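Local coordinates for beta-ketoacyl-[acyl-carrier-protein] synthase FabY (PDB 4CW4), which catalyses the condensation of acetyl-CoA with malonyl-ACP to form acetoacetyl-ACP, the primer that starts bacterial fatty acid biosynthesis, at residues A[382-387]-A[577-582]. Numbering follows the deposited sequence.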
loop_
_atom_site.group_PDB
_atom_site.type_symbol
_atom_site.label_atom_id
_atom_site.label_comp_id
_atom_site.label_asym_id
_atom_site.label_seq_id
_atom_site.Cartn_x
_atom_site.Cartn_y
_atom_site.Cartn_z
ATOM N N GLY A 382 -5.815 -6.146 33.064
ATOM C CA GLY A 382 -5.713 -7.585 33.239
ATOM C C GLY A 382 -5.629 -8.335 31.901
ATOM O O GLY A 382 -6.050 -9.502 31.809
ATOM N N ALA A 383 -5.114 -7.682 30.864
ATOM C CA ALA A 383 -4.971 -8.312 29.550
ATOM C C ALA A 383 -3.941 -9.428 29.622
ATOM O O ALA A 383 -2.907 -9.305 30.297
ATOM C CB ALA A 383 -4.521 -7.293 28.528
ATOM N N ASP A 384 -4.226 -10.526 28.945
ATOM C CA ASP A 384 -3.289 -11.617 28.895
ATOM C C ASP A 384 -2.084 -11.210 28.055
ATOM O O ASP A 384 -2.126 -10.253 27.277
ATOM C CB ASP A 384 -3.962 -12.881 28.302
ATOM C CG ASP A 384 -3.370 -14.185 28.822
ATOM O OD1 ASP A 384 -2.280 -14.186 29.437
ATOM O OD2 ASP A 384 -4.006 -15.234 28.605
ATOM N N ILE A 385 -1.001 -11.959 28.214
ATOM C CA ILE A 385 0.215 -11.714 27.463
ATOM C C ILE A 385 0.628 -12.985 26.745
ATOM O O ILE A 385 0.944 -13.990 27.373
ATOM C CB ILE A 385 1.343 -11.193 28.381
ATOM C CG1 ILE A 385 0.977 -9.786 28.883
ATOM C CG2 ILE A 385 2.676 -11.142 27.633
ATOM C CD1 ILE A 385 1.858 -9.272 30.012
ATOM N N HIS A 386 0.593 -12.923 25.415
ATOM C CA HIS A 386 0.952 -14.049 24.567
ATOM C C HIS A 386 2.375 -13.929 24.046
ATOM O O HIS A 386 2.895 -14.844 23.417
ATOM C CB HIS A 386 -0.061 -14.179 23.433
ATOM C CG HIS A 386 -1.464 -14.327 23.922
ATOM N ND1 HIS A 386 -1.929 -15.500 24.464
ATOM C CD2 HIS A 386 -2.494 -13.448 23.988
ATOM C CE1 HIS A 386 -3.187 -15.344 24.842
ATOM N NE2 HIS A 386 -3.559 -14.110 24.562
ATOM N N GLY A 387 2.991 -12.780 24.321
ATOM C CA GLY A 387 4.335 -12.473 23.894
ATOM C C GLY A 387 4.527 -10.963 23.927
ATOM O O GLY A 387 3.600 -10.224 24.253
ATOM N N GLN A 577 -9.950 -13.279 35.399
ATOM C CA GLN A 577 -11.292 -13.038 34.875
ATOM C C GLN A 577 -11.244 -12.885 33.363
ATOM O O GLN A 577 -12.100 -13.403 32.642
ATOM C CB GLN A 577 -11.886 -11.777 35.518
ATOM C CG GLN A 577 -12.077 -11.877 37.030
ATOM C CD GLN A 577 -12.485 -10.550 37.670
ATOM O OE1 GLN A 577 -12.078 -9.468 37.227
ATOM N NE2 GLN A 577 -13.283 -10.632 38.722
ATOM N N THR A 578 -10.257 -12.154 32.861
ATOM C CA THR A 578 -10.176 -12.004 31.410
ATOM C C THR A 578 -9.859 -13.356 30.752
ATOM O O THR A 578 -10.388 -13.649 29.692
ATOM C CB THR A 578 -9.174 -10.956 30.982
ATOM O OG1 THR A 578 -7.876 -11.427 31.210
ATOM C CG2 THR A 578 -9.320 -9.672 31.728
ATOM N N ARG A 579 -9.078 -14.218 31.404
ATOM C CA ARG A 579 -8.808 -15.546 30.836
ATOM C C ARG A 579 -10.064 -16.374 30.779
ATOM O O ARG A 579 -10.260 -17.102 29.817
ATOM C CB ARG A 579 -7.712 -16.298 31.603
ATOM C CG ARG A 579 -6.341 -15.761 31.286
ATOM C CD ARG A 579 -5.254 -16.373 32.158
ATOM N NE ARG A 579 -3.953 -16.047 31.602
ATOM C CZ ARG A 579 -2.790 -16.360 32.140
ATOM N NH1 ARG A 579 -2.732 -17.046 33.286
ATOM N NH2 ARG A 579 -1.679 -16.001 31.523
ATOM N N ALA A 580 -10.902 -16.278 31.811
ATOM C CA ALA A 580 -12.186 -16.971 31.796
ATOM C C ALA A 580 -13.086 -16.484 30.640
ATOM O O ALA A 580 -13.726 -17.275 29.972
ATOM C CB ALA A 580 -12.881 -16.811 33.160
ATOM N N ALA A 581 -13.129 -15.178 30.398
ATOM C CA ALA A 581 -13.930 -14.644 29.297
ATOM C C ALA A 581 -13.397 -15.128 27.938
ATOM O O ALA A 581 -14.173 -15.531 27.058
ATOM C CB ALA A 581 -13.960 -13.144 29.365
ATOM N N ALA A 582 -12.079 -15.096 27.761
ATOM C CA ALA A 582 -11.477 -15.596 26.526
ATOM C C ALA A 582 -11.782 -17.068 26.294
ATOM O O ALA A 582 -12.125 -17.460 25.184
ATOM C CB ALA A 582 -9.978 -15.358 26.534
#
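Thr578 and Arg579, successive residues of helix 565-590, hold Gly382 and Asp384 at the start of the loop that in this thiolase-like ketosynthase joins helix 375-381 to strand 387-394. The pair illustrates how a helix can fasten a connection at two points of unlike character. At the buried, close-packed point a threonine side chain meets a backbone carbonyl. Gly382, at positive phi (69°), ends its helix in a Schellman motif, and its carbonyl O accepts a hydrogen bond from Thr578 OG1 at 2.7 Å, while Thr578 CG2 lies against the same oxygen at 3.3 Å. Both branches of the threonine thus rest on one carbonyl, beside Ile208.

Toward solvent the contact passes to charge, between the partly exposed Asp384 and Arg579. Arg579, extended from CG to NE, crosses the Asp384 side chain almost at a right angle and forms a side-on, two-nitrogen salt bridge with its carboxylate. Arg579 NH2 reaches the syn side of Asp384 OD1 at 2.8 Å, whereas Arg579 NE meets Asp384 OD2 from above the carboxylate plane at 3.1 Å, the two planar groups being turned 57° apart. The carboxylate is steadied from within its own loop: Ile385 N donates to the anti side of Asp384 OD1 at 2.8 Å, from the face opposite Arg579 NH2.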